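Local coordinates for protein CTP:phosphocholine Cytidylyltransferase (Streptococcus pneumoniae, PDB 1JYK) that catalyses the transfer of a cytidylyl group from CTP to phosphocholine, yielding CDP-choline and pyrophosphate, at residues Phe65-Gly70 with Glu90-Arg95; Asp127-Lys132 with Arg244-Ile249; Ala175-Ser180 with Val226-Gly231. All blocks are in the same frame, centred on the assembly; numbering follows the deposited sequence.

Contact 1 of 3, residues Phe65-Gly70 with Glu90-Arg95; sequences FLKEKG and EKYGVR
Two consecutive beta-alpha-beta crossovers of the Rossmann-like nucleotidyltransferase fold meet here, where Lys-67 of helix 58-68 reaches across to Tyr-92 at the end of helix 87-92. Strands 27-32, 74-78 and 95-98 run parallel, and the two helices connect them in turn. The contact joins the C-terminal ends of both helices at the protein surface, and its backbones stay well apart, with Lys-67 CA and Tyr-92 CA 8.6 Å from each other. The lysine chain therefore does the bridging. CG stands beside the backbone N of Lys-67, opposite its carbonyl carbon, and a bend at chi3 (82°) turns the amine onto the Tyr-92 carbonyl. Lys-67 NZ donates to Tyr-92 O at 2.8 Å. The approach makes an angle of 135° at the oxygen and is tilted 29° from the carbonyl plane. Because this carbonyl belongs to the last helical residue, the positive amine lies at the negative end of the helix dipole, which probably strengthens the bond. Gly-93 follows with positive phi and takes the chain out of the helix. The aliphatic part of Lys-67 adds a looser touch, CD approaching Tyr-92 CD2 obliquely at 4.3 Å. The ring itself leans back on helix 58-68, against Glu-60 and Ile-63, and its hydroxyl is hydrogen-bonded to Glu-64, which probably helps hold the ring in place. Lys-91, salt-bridged to Glu-60, lays its CG over one face of the Tyr-92 ring, 3.7 Å above the plane and offset toward the rim. Lys-67 and Val-94 both touch Ile-74 of the intervening strand 74-78. Helix 58-68 itself stops in a Schellman motif with Gly-70 at C-prime, Gly-70 N bonding to Lys-67 O at 3.0 Å.

Contact 2 of 3, residues Asp127-Lys132 with Arg244-Ile249; sequences DNYLFK and RKLEEI
Leu-246 and Tyr-129 both set CG opposite their own backbone N, with chi1 at 173° and 178°, and these torsions send the leucine's branches and the tyrosine's ring into the gap between helix 240-250 and strand 128-130. Leu-246 splits its two methyls between two aromatic residues. Leu-246 CD2 sits at the root of the tyrosine, 3.7 Å from Tyr-129 CB, and the two side chains cross at about a right angle. Leu-246 CD1 meets the phenylalanine obliquely, 3.6 Å from Phe-131 CZ, where the side chains run past each other in opposite directions. One helical turn on, Ile-249 adds CG2 at 4.1 Å from the same Phe-131 CZ. The aromatic pair is ordered in its own right: Tyr-129 CE1 lies over the centre of one face of the Phe-131 ring, 3.6 Å above its plane. No hydrogen bond crosses between the segments, and the junction is purely apolar. Around it, strand 128-130 pairs antiparallel with strand 234-236, Val-53 of strand 52-53 touches both Tyr-129 and Leu-246, and helix 58-68 adds Leu-58 against Tyr-129, alongside an edge-to-face ring contact from Tyr-61.

Contact 3 of 3, residues Ala175-Ser180 with Val226-Gly231; sequences AGRILS and VEELEG
Arg-177 packs tightly against the backbone of Glu-228 and Leu-229, while the charged end of Glu-228, an exposed residue, is held more loosely. On the close side, Arg-177 NH1 gives a hydrogen bond to Leu-229 O at 3.0 Å with an N-H...O angle of 151°, the oxygen tilted somewhat from the guanidinium plane. The arginine side chain gets there by turning sharply at chi2 (-81°) and then extending. Glu-228 CB lies over one face of the Arg-177 guanidinium, 3.5 Å above the plane and offset toward the rim. In the fold, strand 142-149 lies between the two segments' strands in the mixed sheet, pairing antiparallel with 176-177 and parallel with 224-228, and Arg-177 spans it. NH1 also donates to Ser-146 O of that middle strand, so one nitrogen grips two backbone carbonyls. The solvent side is different. The carboxylate of Glu-228 is stacked on the guanidinium, their planes only 8° apart, but Glu-228 OE2 stays 4.2 Å from Arg-177 NE. This oxygen lies well out of the guanidinium plane, so no N-H points at it and only charge attraction is left; OE2 is hydrogen-bonded to Tyr-160 OH of strand 157-160.

Overall arrangement
Along the chain, contact 1 closes before contact 2 opens, and contact 3 is nested within the long loop that contact 2 closes. Their centres lie about 21 Å apart for contacts 1 and 2, about 17 Å for contacts 2 and 3, and about 26 Å for contacts 1 and 3. Segment 127-132 is the shared middle: Phe-65 CE1 packs on Leu-130 O at 3.3 Å, and Lys-132 NZ makes a 2.6 Å salt bridge to Glu-230 OE2. Contacts 1 and 3 belong to different parts of one mixed sheet, contact 1 beside parallel strands 74-78 and 95-98 and contact 3 on strands 176-177 and 224-228, which both pair with 142-149. Contact 2 brings the C-terminal helix 240-250 back onto the body of the enzyme.

Contact 1 of 3, residues Phe65-Gly70 with Glu90-Arg95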
ATOM      1  N   PHE A  65       1.054  -2.791  14.370  1.00 14.73           N
ATOM      2  CA  PHE A  65       1.298  -1.351  14.439  1.00 13.58           C
ATOM      3  C   PHE A  65      -0.044  -0.639  14.380  1.00 12.94           C
ATOM      4  O   PHE A  65      -0.305   0.295  15.134  1.00 13.41           O
ATOM      5  CB  PHE A  65       2.149  -0.890  13.251  1.00 14.51           C
ATOM      6  CG  PHE A  65       3.625  -0.821  13.540  1.00 16.92           C
ATOM      7  CD1 PHE A  65       4.530  -0.578  12.511  1.00 17.19           C
ATOM      8  CD2 PHE A  65       4.115  -0.992  14.833  1.00 16.96           C
ATOM      9  CE1 PHE A  65       5.897  -0.506  12.764  1.00 17.00           C
ATOM     10  CE2 PHE A  65       5.478  -0.922  15.092  1.00 17.05           C
ATOM     11  CZ  PHE A  65       6.369  -0.679  14.055  1.00 17.06           C
ATOM     12  N   LEU A  66      -0.898  -1.099  13.471  1.00 11.97           N
ATOM     13  CA  LEU A  66      -2.217  -0.515  13.283  1.00 12.82           C
ATOM     14  C   LEU A  66      -3.101  -0.623  14.519  1.00 13.66           C
ATOM     15  O   LEU A  66      -3.674   0.368  14.970  1.00 13.85           O
ATOM     16  CB  LEU A  66      -2.918  -1.194  12.110  1.00 13.78           C
ATOM     17  CG  LEU A  66      -2.416  -0.793  10.724  1.00 12.92           C
ATOM     18  CD1 LEU A  66      -2.796  -1.874   9.710  1.00 11.76           C
ATOM     19  CD2 LEU A  66      -3.018   0.558  10.342  1.00 12.54           C
ATOM     20  N   LYS A  67      -3.213  -1.832  15.061  1.00 15.24           N
ATOM     21  CA  LYS A  67      -4.041  -2.054  16.239  1.00 16.14           C
ATOM     22  C   LYS A  67      -3.499  -1.323  17.462  1.00 17.06           C
ATOM     23  O   LYS A  67      -4.266  -0.908  18.331  1.00 18.04           O
ATOM     24  CB  LYS A  67      -4.163  -3.555  16.507  1.00 16.63           C
ATOM     25  CG  LYS A  67      -4.690  -4.307  15.293  1.00 18.45           C
ATOM     26  CD  LYS A  67      -5.355  -5.606  15.675  1.00 20.19           C
ATOM     27  CE  LYS A  67      -6.779  -5.372  16.114  1.00 19.11           C
ATOM     28  NZ  LYS A  67      -7.279  -6.580  16.787  1.00 17.18           N
ATOM     29  N   GLU A  68      -2.182  -1.158  17.529  1.00 17.71           N
ATOM     30  CA  GLU A  68      -1.573  -0.447  18.649  1.00 20.09           C
ATOM     31  C   GLU A  68      -2.080   0.989  18.649  1.00 19.78           C
ATOM     32  O   GLU A  68      -2.105   1.649  19.691  1.00 19.65           O
ATOM     33  CB  GLU A  68      -0.052  -0.433  18.510  1.00 23.09           C
ATOM     34  CG  GLU A  68       0.677  -1.279  19.534  1.00 32.24           C
ATOM     35  CD  GLU A  68       1.895  -1.969  18.948  1.00 35.74           C
ATOM     36  OE1 GLU A  68       2.827  -1.260  18.509  1.00 36.09           O
ATOM     37  OE2 GLU A  68       1.914  -3.220  18.927  1.00 38.07           O
ATOM     38  N   LYS A  69      -2.479   1.465  17.470  1.00 18.63           N
ATOM     39  CA  LYS A  69      -2.973   2.828  17.307  1.00 18.16           C
ATOM     40  C   LYS A  69      -4.489   2.927  17.270  1.00 18.69           C
ATOM     41  O   LYS A  69      -5.043   4.002  17.021  1.00 19.45           O
ATOM     42  CB  LYS A  69      -2.394   3.436  16.034  1.00 18.93           C
ATOM     43  CG  LYS A  69      -0.896   3.581  16.075  1.00 19.84           C
ATOM     44  CD  LYS A  69      -0.505   4.719  16.981  1.00 23.34           C
ATOM     45  CE  LYS A  69       0.953   4.641  17.373  1.00 24.51           C
ATOM     46  NZ  LYS A  69       1.292   5.749  18.304  1.00 28.69           N
ATOM     47  N   GLY A  70      -5.164   1.807  17.506  1.00 17.80           N
ATOM     48  CA  GLY A  70      -6.612   1.826  17.508  1.00 18.04           C
ATOM     49  C   GLY A  70      -7.277   1.666  16.155  1.00 18.37           C
ATOM     50  O   GLY A  70      -8.498   1.815  16.043  1.00 19.73           O
ATOM     51  N   GLU A  90      -9.047 -14.879  13.129  1.00 15.13           N
ATOM     52  CA  GLU A  90      -9.222 -15.081  14.561  1.00 16.49           C
ATOM     53  C   GLU A  90      -8.037 -14.518  15.358  1.00 16.32           C
ATOM     54  O   GLU A  90      -8.154 -14.206  16.544  1.00 16.34           O
ATOM     55  CB  GLU A  90      -9.427 -16.572  14.861  1.00 17.22           C
ATOM     56  CG  GLU A  90     -10.908 -16.956  14.927  1.00 19.76           C
ATOM     57  CD  GLU A  90     -11.150 -18.457  15.019  1.00 19.88           C
ATOM     58  OE1 GLU A  90     -10.205 -19.200  15.347  1.00 18.79           O
ATOM     59  OE2 GLU A  90     -12.292 -18.889  14.764  1.00 19.95           O
ATOM     60  N   LYS A  91      -6.891 -14.373  14.707  1.00 16.08           N
ATOM     61  CA  LYS A  91      -5.730 -13.843  15.404  1.00 15.83           C
ATOM     62  C   LYS A  91      -5.801 -12.334  15.612  1.00 15.28           C
ATOM     63  O   LYS A  91      -5.373 -11.831  16.654  1.00 15.19           O
ATOM     64  CB  LYS A  91      -4.448 -14.185  14.648  1.00 15.14           C
ATOM     65  CG  LYS A  91      -3.180 -13.755  15.380  1.00 16.54           C
ATOM     66  CD  LYS A  91      -1.953 -14.388  14.753  1.00 18.52           C
ATOM     67  CE  LYS A  91      -0.680 -13.841  15.367  1.00 20.84           C
ATOM     68  NZ  LYS A  91       0.483 -14.731  15.131  1.00 22.45           N
ATOM     69  N   TYR A  92      -6.348 -11.615  14.634  1.00 14.03           N
ATOM     70  CA  TYR A  92      -6.426 -10.154  14.717  1.00 14.39           C
ATOM     71  C   TYR A  92      -7.789  -9.522  14.463  1.00 14.97           C
ATOM     72  O   TYR A  92      -7.964  -8.323  14.701  1.00 16.12           O
ATOM     73  CB  TYR A  92      -5.429  -9.517  13.744  1.00 13.13           C
ATOM     74  CG  TYR A  92      -3.992  -9.871  14.002  1.00 12.08           C
ATOM     75  CD1 TYR A  92      -3.292 -10.679  13.111  1.00 12.03           C
ATOM     76  CD2 TYR A  92      -3.313  -9.362  15.108  1.00 10.76           C
ATOM     77  CE1 TYR A  92      -1.949 -10.967  13.310  1.00 13.00           C
ATOM     78  CE2 TYR A  92      -1.967  -9.647  15.314  1.00 12.38           C
ATOM     79  CZ  TYR A  92      -1.294 -10.447  14.406  1.00 11.27           C
ATOM     80  OH  TYR A  92       0.043 -10.706  14.563  1.00 13.50           O
ATOM     81  N   GLY A  93      -8.743 -10.305  13.972  1.00 14.17           N
ATOM     82  CA  GLY A  93     -10.057  -9.756  13.697  1.00 14.68           C
ATOM     83  C   GLY A  93     -10.116  -9.041  12.356  1.00 16.70           C
ATOM     84  O   GLY A  93     -11.003  -8.216  12.118  1.00 17.61           O
ATOM     85  N   VAL A  94      -9.175  -9.355  11.466  1.00 16.55           N
ATOM     86  CA  VAL A  94      -9.153  -8.723  10.147  1.00 16.60           C
ATOM     87  C   VAL A  94     -10.187  -9.343   9.215  1.00 17.85           C
ATOM     88  O   VAL A  94     -10.692 -10.442   9.465  1.00 17.50           O
ATOM     89  CB  VAL A  94      -7.765  -8.852   9.476  1.00 14.67           C
ATOM     90  CG1 VAL A  94      -6.696  -8.259  10.379  1.00 14.15           C
ATOM     91  CG2 VAL A  94      -7.472 -10.315   9.159  1.00 14.54           C
ATOM     92  N   ARG A  95     -10.508  -8.625   8.146  1.00 17.68           N
ATOM     93  CA  ARG A  95     -11.450  -9.126   7.156  1.00 20.46           C
ATOM     94  C   ARG A  95     -10.632  -9.447   5.912  1.00 18.78           C
ATOM     95  O   ARG A  95      -9.737  -8.685   5.548  1.00 20.01           O
ATOM     96  CB  ARG A  95     -12.500  -8.067   6.820  1.00 24.05           C
ATOM     97  CG  ARG A  95     -13.657  -7.979   7.810  1.00 30.37           C
ATOM     98  CD  ARG A  95     -14.783  -7.125   7.239  1.00 35.51           C
ATOM     99  NE  ARG A  95     -14.427  -5.706   7.184  1.00 40.39           N
ATOM    100  CZ  ARG A  95     -15.177  -4.766   6.616  1.00 42.61           C
ATOM    101  NH1 ARG A  95     -16.331  -5.092   6.051  1.00 44.72           N
ATOM    102  NH2 ARG A  95     -14.775  -3.499   6.618  1.00 42.40           N
TER

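Contact 2 of 3, residues Asp127-Lys132 with Arg244-Ile249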
ATOM      1  N   ASP A 127       4.450  -5.758   1.107  1.00 21.59           N
ATOM      2  CA  ASP A 127       5.846  -6.173   0.977  1.00 22.86           C
ATOM      3  C   ASP A 127       6.877  -5.172   1.500  1.00 22.19           C
ATOM      4  O   ASP A 127       7.988  -5.072   0.973  1.00 24.09           O
ATOM      5  CB  ASP A 127       6.168  -6.515  -0.476  1.00 25.28           C
ATOM      6  CG  ASP A 127       5.669  -5.468  -1.441  1.00 28.13           C
ATOM      7  OD1 ASP A 127       5.402  -4.325  -1.011  1.00 29.34           O
ATOM      8  OD2 ASP A 127       5.545  -5.797  -2.638  1.00 30.33           O
ATOM      9  N   ASN A 128       6.507  -4.435   2.538  1.00 19.85           N
ATOM     10  CA  ASN A 128       7.404  -3.468   3.145  1.00 18.32           C
ATOM     11  C   ASN A 128       7.529  -3.780   4.624  1.00 17.71           C
ATOM     12  O   ASN A 128       6.575  -4.243   5.252  1.00 19.03           O
ATOM     13  CB  ASN A 128       6.849  -2.051   3.003  1.00 18.87           C
ATOM     14  CG  ASN A 128       6.997  -1.504   1.600  1.00 20.93           C
ATOM     15  OD1 ASN A 128       7.908  -1.886   0.867  1.00 23.95           O
ATOM     16  ND2 ASN A 128       6.094  -0.610   1.215  1.00 20.60           N
ATOM     17  N   TYR A 129       8.706  -3.540   5.179  1.00 16.78           N
ATOM     18  CA  TYR A 129       8.911  -3.735   6.600  1.00 16.64           C
ATOM     19  C   TYR A 129       8.952  -2.324   7.187  1.00 17.64           C
ATOM     20  O   TYR A 129       9.753  -1.488   6.757  1.00 17.22           O
ATOM     21  CB  TYR A 129      10.232  -4.450   6.875  1.00 14.57           C
ATOM     22  CG  TYR A 129      10.500  -4.624   8.352  1.00 16.55           C
ATOM     23  CD1 TYR A 129      11.293  -3.710   9.052  1.00 16.49           C
ATOM     24  CD2 TYR A 129       9.940  -5.689   9.057  1.00 16.73           C
ATOM     25  CE1 TYR A 129      11.520  -3.853  10.418  1.00 16.29           C
ATOM     26  CE2 TYR A 129      10.159  -5.842  10.421  1.00 17.24           C
ATOM     27  CZ  TYR A 129      10.949  -4.922  11.094  1.00 17.90           C
ATOM     28  OH  TYR A 129      11.178  -5.085  12.440  1.00 19.09           O
ATOM     29  N   LEU A 130       8.090  -2.054   8.159  1.00 17.82           N
ATOM     30  CA  LEU A 130       8.037  -0.732   8.773  1.00 17.85           C
ATOM     31  C   LEU A 130       8.878  -0.651  10.043  1.00 18.91           C
ATOM     32  O   LEU A 130       8.560  -1.292  11.046  1.00 19.58           O
ATOM     33  CB  LEU A 130       6.580  -0.363   9.086  1.00 17.70           C
ATOM     34  CG  LEU A 130       5.585  -0.622   7.946  1.00 17.38           C
ATOM     35  CD1 LEU A 130       4.173  -0.402   8.424  1.00 17.70           C
ATOM     36  CD2 LEU A 130       5.898   0.293   6.781  1.00 17.78           C
ATOM     37  N   PHE A 131       9.953   0.131   9.997  1.00 19.37           N
ATOM     38  CA  PHE A 131      10.820   0.292  11.161  1.00 20.20           C
ATOM     39  C   PHE A 131      10.206   1.229  12.198  1.00 21.45           C
ATOM     40  O   PHE A 131      10.559   1.182  13.371  1.00 23.83           O
ATOM     41  CB  PHE A 131      12.188   0.830  10.737  1.00 18.93           C
ATOM     42  CG  PHE A 131      13.150  -0.238  10.312  1.00 18.57           C
ATOM     43  CD1 PHE A 131      13.911  -0.925  11.256  1.00 18.90           C
ATOM     44  CD2 PHE A 131      13.282  -0.575   8.968  1.00 18.78           C
ATOM     45  CE1 PHE A 131      14.791  -1.935  10.865  1.00 19.09           C
ATOM     46  CE2 PHE A 131      14.156  -1.580   8.570  1.00 18.89           C
ATOM     47  CZ  PHE A 131      14.912  -2.261   9.520  1.00 18.83           C
ATOM     48  N   LYS A 132       9.284   2.082  11.764  1.00 21.80           N
ATOM     49  CA  LYS A 132       8.643   3.024  12.667  1.00 22.14           C
ATOM     50  C   LYS A 132       7.135   3.026  12.473  1.00 21.12           C
ATOM     51  O   LYS A 132       6.660   2.819  11.352  1.00 20.32           O
ATOM     52  CB  LYS A 132       9.194   4.432  12.421  1.00 26.24           C
ATOM     53  CG  LYS A 132      10.663   4.598  12.793  1.00 31.61           C
ATOM     54  CD  LYS A 132      10.868   5.748  13.769  1.00 36.43           C
ATOM     55  CE  LYS A 132      11.057   7.067  13.036  1.00 39.80           C
ATOM     56  NZ  LYS A 132      11.097   8.236  13.969  1.00 42.51           N
ATOM     57  N   ARG A 244      17.359 -10.642   2.322  1.00 18.72           N
ATOM     58  CA  ARG A 244      18.538 -11.128   3.024  1.00 20.25           C
ATOM     59  C   ARG A 244      19.226 -10.011   3.813  1.00 20.61           C
ATOM     60  O   ARG A 244      19.657 -10.214   4.948  1.00 20.33           O
ATOM     61  CB  ARG A 244      19.508 -11.760   2.020  1.00 20.64           C
ATOM     62  CG  ARG A 244      19.063 -13.139   1.576  1.00 20.52           C
ATOM     63  CD  ARG A 244      19.696 -13.572   0.268  1.00 19.21           C
ATOM     64  NE  ARG A 244      19.097 -14.814  -0.218  1.00 19.42           N
ATOM     65  CZ  ARG A 244      19.283 -15.306  -1.441  1.00 22.53           C
ATOM     66  NH1 ARG A 244      20.056 -14.653  -2.307  1.00 20.16           N
ATOM     67  NH2 ARG A 244      18.693 -16.440  -1.805  1.00 19.75           N
ATOM     68  N   LYS A 245      19.322  -8.832   3.213  1.00 21.09           N
ATOM     69  CA  LYS A 245      19.952  -7.702   3.880  1.00 22.13           C
ATOM     70  C   LYS A 245      19.174  -7.295   5.127  1.00 21.58           C
ATOM     71  O   LYS A 245      19.764  -7.025   6.169  1.00 21.37           O
ATOM     72  CB  LYS A 245      20.064  -6.525   2.912  1.00 23.86           C
ATOM     73  CG  LYS A 245      21.222  -6.678   1.942  1.00 28.40           C
ATOM     74  CD  LYS A 245      21.117  -5.745   0.753  1.00 33.10           C
ATOM     75  CE  LYS A 245      22.263  -5.999  -0.219  1.00 36.49           C
ATOM     76  NZ  LYS A 245      22.388  -4.927  -1.246  1.00 40.03           N
ATOM     77  N   LEU A 246      17.848  -7.256   5.018  1.00 20.74           N
ATOM     78  CA  LEU A 246      16.999  -6.884   6.145  1.00 20.38           C
ATOM     79  C   LEU A 246      17.149  -7.877   7.290  1.00 21.19           C
ATOM     80  O   LEU A 246      17.192  -7.493   8.457  1.00 20.39           O
ATOM     81  CB  LEU A 246      15.526  -6.837   5.721  1.00 19.91           C
ATOM     82  CG  LEU A 246      14.518  -6.613   6.855  1.00 20.08           C
ATOM     83  CD1 LEU A 246      14.788  -5.270   7.531  1.00 19.98           C
ATOM     84  CD2 LEU A 246      13.099  -6.654   6.296  1.00 19.99           C
ATOM     85  N   GLU A 247      17.214  -9.159   6.951  1.00 21.44           N
ATOM     86  CA  GLU A 247      17.355 -10.191   7.964  1.00 23.75           C
ATOM     87  C   GLU A 247      18.624  -9.928   8.760  1.00 24.85           C
ATOM     88  O   GLU A 247      18.631 -10.034   9.984  1.00 25.24           O
ATOM     89  CB  GLU A 247      17.417 -11.574   7.307  1.00 24.04           C
ATOM     90  CG  GLU A 247      16.055 -12.111   6.870  1.00 26.01           C
ATOM     91  CD  GLU A 247      15.190 -12.585   8.037  1.00 27.67           C
ATOM     92  OE1 GLU A 247      14.627 -13.697   7.941  1.00 29.13           O
ATOM     93  OE2 GLU A 247      15.066 -11.855   9.045  1.00 28.50           O
ATOM     94  N   GLU A 248      19.692  -9.575   8.053  1.00 27.34           N
ATOM     95  CA  GLU A 248      20.971  -9.287   8.690  1.00 30.66           C
ATOM     96  C   GLU A 248      20.822  -8.095   9.628  1.00 30.33           C
ATOM     97  O   GLU A 248      21.360  -8.087  10.737  1.00 30.51           O
ATOM     98  CB  GLU A 248      22.037  -8.987   7.630  1.00 34.28           C
ATOM     99  CG  GLU A 248      23.478  -9.202   8.091  1.00 43.34           C
ATOM    100  CD  GLU A 248      23.622 -10.330   9.115  1.00 48.66           C
ATOM    101  OE1 GLU A 248      23.094 -11.440   8.865  1.00 50.85           O
ATOM    102  OE2 GLU A 248      24.264 -10.106  10.170  1.00 51.93           O
ATOM    103  N   ILE A 249      20.087  -7.086   9.177  1.00 29.54           N
ATOM    104  CA  ILE A 249      19.863  -5.903   9.987  1.00 28.20           C
ATOM    105  C   ILE A 249      19.065  -6.266  11.234  1.00 29.18           C
ATOM    106  O   ILE A 249      19.443  -5.905  12.348  1.00 30.26           O
ATOM    107  CB  ILE A 249      19.106  -4.825   9.196  1.00 26.17           C
ATOM    108  CG1 ILE A 249      19.997  -4.296   8.077  1.00 24.19           C
ATOM    109  CG2 ILE A 249      18.698  -3.685  10.119  1.00 25.74           C
ATOM    110  CD1 ILE A 249      19.278  -3.418   7.085  1.00 23.87           C
TER

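Contact 3 of 3, residues Ala175-Ser180 with Val226-Gly231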
ATOM      1  N   ALA A 175      15.853   9.475  -8.641  1.00 19.80           N
ATOM      2  CA  ALA A 175      15.984   9.854  -7.239  1.00 18.91           C
ATOM      3  C   ALA A 175      14.893  10.827  -6.827  1.00 18.55           C
ATOM      4  O   ALA A 175      14.438  11.639  -7.631  1.00 18.44           O
ATOM      5  CB  ALA A 175      17.354  10.483  -6.991  1.00 17.74           C
ATOM      6  N   GLY A 176      14.481  10.748  -5.566  1.00 17.69           N
ATOM      7  CA  GLY A 176      13.452  11.640  -5.069  1.00 16.62           C
ATOM      8  C   GLY A 176      12.538  10.993  -4.042  1.00 16.87           C
ATOM      9  O   GLY A 176      12.793   9.878  -3.584  1.00 16.63           O
ATOM     10  N   ARG A 177      11.479  11.714  -3.677  1.00 15.42           N
ATOM     11  CA  ARG A 177      10.483  11.241  -2.724  1.00 15.67           C
ATOM     12  C   ARG A 177       9.500  10.374  -3.506  1.00 16.38           C
ATOM     13  O   ARG A 177       8.754  10.854  -4.360  1.00 16.82           O
ATOM     14  CB  ARG A 177       9.761  12.427  -2.088  1.00 14.42           C
ATOM     15  CG  ARG A 177      10.630  13.228  -1.125  1.00 14.97           C
ATOM     16  CD  ARG A 177      10.690  12.538   0.219  1.00 17.27           C
ATOM     17  NE  ARG A 177      11.662  13.163   1.102  1.00 18.10           N
ATOM     18  CZ  ARG A 177      11.839  12.831   2.376  1.00 19.67           C
ATOM     19  NH1 ARG A 177      11.107  11.872   2.932  1.00 16.20           N
ATOM     20  NH2 ARG A 177      12.750  13.471   3.099  1.00 19.01           N
ATOM     21  N   ILE A 178       9.505   9.084  -3.208  1.00 16.00           N
ATOM     22  CA  ILE A 178       8.659   8.143  -3.927  1.00 15.42           C
ATOM     23  C   ILE A 178       7.371   7.751  -3.216  1.00 14.76           C
ATOM     24  O   ILE A 178       7.194   8.003  -2.024  1.00 13.92           O
ATOM     25  CB  ILE A 178       9.454   6.838  -4.220  1.00 14.31           C
ATOM     26  CG1 ILE A 178       9.875   6.178  -2.897  1.00 14.48           C
ATOM     27  CG2 ILE A 178      10.705   7.156  -5.031  1.00 13.16           C
ATOM     28  CD1 ILE A 178      10.276   4.731  -3.020  1.00 15.35           C
ATOM     29  N   LEU A 179       6.455   7.165  -3.981  1.00 15.37           N
ATOM     30  CA  LEU A 179       5.214   6.635  -3.418  1.00 15.35           C
ATOM     31  C   LEU A 179       5.830   5.414  -2.733  1.00 14.94           C
ATOM     32  O   LEU A 179       6.419   4.555  -3.399  1.00 14.58           O
ATOM     33  CB  LEU A 179       4.255   6.219  -4.536  1.00 13.91           C
ATOM     34  CG  LEU A 179       3.243   7.307  -4.898  1.00 13.17           C
ATOM     35  CD1 LEU A 179       3.998   8.526  -5.400  1.00 14.26           C
ATOM     36  CD2 LEU A 179       2.274   6.798  -5.955  1.00 13.29           C
ATOM     37  N   SER A 180       5.717   5.353  -1.412  1.00 15.42           N
ATOM     38  CA  SER A 180       6.364   4.293  -0.647  1.00 15.02           C
ATOM     39  C   SER A 180       5.559   3.107  -0.130  1.00 15.93           C
ATOM     40  O   SER A 180       6.123   2.229   0.522  1.00 15.99           O
ATOM     41  CB  SER A 180       7.110   4.935   0.526  1.00 16.24           C
ATOM     42  OG  SER A 180       7.793   6.102   0.097  1.00 16.35           O
ATOM     43  N   VAL A 226       2.103  15.469   1.403  1.00 16.26           N
ATOM     44  CA  VAL A 226       3.242  14.603   1.633  1.00 16.23           C
ATOM     45  C   VAL A 226       3.753  14.677   3.067  1.00 17.34           C
ATOM     46  O   VAL A 226       3.930  15.764   3.618  1.00 16.87           O
ATOM     47  CB  VAL A 226       4.405  14.965   0.675  1.00 15.79           C
ATOM     48  CG1 VAL A 226       5.595  14.048   0.911  1.00 16.04           C
ATOM     49  CG2 VAL A 226       3.942  14.852  -0.766  1.00 16.34           C
ATOM     50  N   GLU A 227       3.966  13.508   3.666  1.00 17.07           N
ATOM     51  CA  GLU A 227       4.507  13.412   5.011  1.00 17.62           C
ATOM     52  C   GLU A 227       5.888  12.812   4.794  1.00 16.99           C
ATOM     53  O   GLU A 227       6.019  11.622   4.524  1.00 16.38           O
ATOM     54  CB  GLU A 227       3.649  12.485   5.868  1.00 21.12           C
ATOM     55  CG  GLU A 227       4.220  12.195   7.254  1.00 26.70           C
ATOM     56  CD  GLU A 227       4.203  13.403   8.174  1.00 30.88           C
ATOM     57  OE1 GLU A 227       3.363  14.311   7.971  1.00 32.31           O
ATOM     58  OE2 GLU A 227       5.036  13.442   9.103  1.00 33.82           O
ATOM     59  N   GLU A 228       6.916  13.652   4.881  1.00 16.83           N
ATOM     60  CA  GLU A 228       8.284  13.213   4.666  1.00 17.29           C
ATOM     61  C   GLU A 228       8.774  12.289   5.769  1.00 18.74           C
ATOM     62  O   GLU A 228       8.853  12.679   6.932  1.00 19.71           O
ATOM     63  CB  GLU A 228       9.200  14.427   4.559  1.00 17.36           C
ATOM     64  CG  GLU A 228       8.811  15.370   3.435  1.00 19.88           C
ATOM     65  CD  GLU A 228       9.834  16.469   3.208  1.00 21.92           C
ATOM     66  OE1 GLU A 228      10.442  16.915   4.202  1.00 22.53           O
ATOM     67  OE2 GLU A 228      10.026  16.885   2.045  1.00 21.79           O
ATOM     68  N   LEU A 229       9.102  11.057   5.393  1.00 18.55           N
ATOM     69  CA  LEU A 229       9.584  10.069   6.344  1.00 19.31           C
ATOM     70  C   LEU A 229      11.105  10.008   6.352  1.00 20.32           C
ATOM     71  O   LEU A 229      11.757  10.284   5.340  1.00 19.13           O
ATOM     72  CB  LEU A 229       9.049   8.677   5.985  1.00 16.76           C
ATOM     73  CG  LEU A 229       7.559   8.384   6.134  1.00 17.27           C
ATOM     74  CD1 LEU A 229       7.284   6.954   5.702  1.00 16.84           C
ATOM     75  CD2 LEU A 229       7.138   8.579   7.576  1.00 17.65           C
ATOM     76  N   GLU A 230      11.666   9.639   7.503  1.00 23.26           N
ATOM     77  CA  GLU A 230      13.107   9.484   7.629  1.00 27.48           C
ATOM     78  C   GLU A 230      13.459   8.269   6.780  1.00 28.28           C
ATOM     79  O   GLU A 230      12.709   7.294   6.736  1.00 27.71           O
ATOM     80  CB  GLU A 230      13.489   9.245   9.086  1.00 32.04           C
ATOM     81  CG  GLU A 230      13.118  10.407   9.996  1.00 42.39           C
ATOM     82  CD  GLU A 230      13.143  10.037  11.469  1.00 48.64           C
ATOM     83  OE1 GLU A 230      14.149  10.350  12.142  1.00 51.52           O
ATOM     84  OE2 GLU A 230      12.157   9.435  11.952  1.00 51.47           O
ATOM     85  N   GLY A 231      14.597   8.341   6.103  1.00 29.84           N
ATOM     86  CA  GLY A 231      15.038   7.274   5.221  1.00 31.97           C
ATOM     87  C   GLY A 231      14.806   5.820   5.590  1.00 32.92           C
ATOM     88  O   GLY A 231      14.441   5.025   4.727  1.00 33.65           O
TER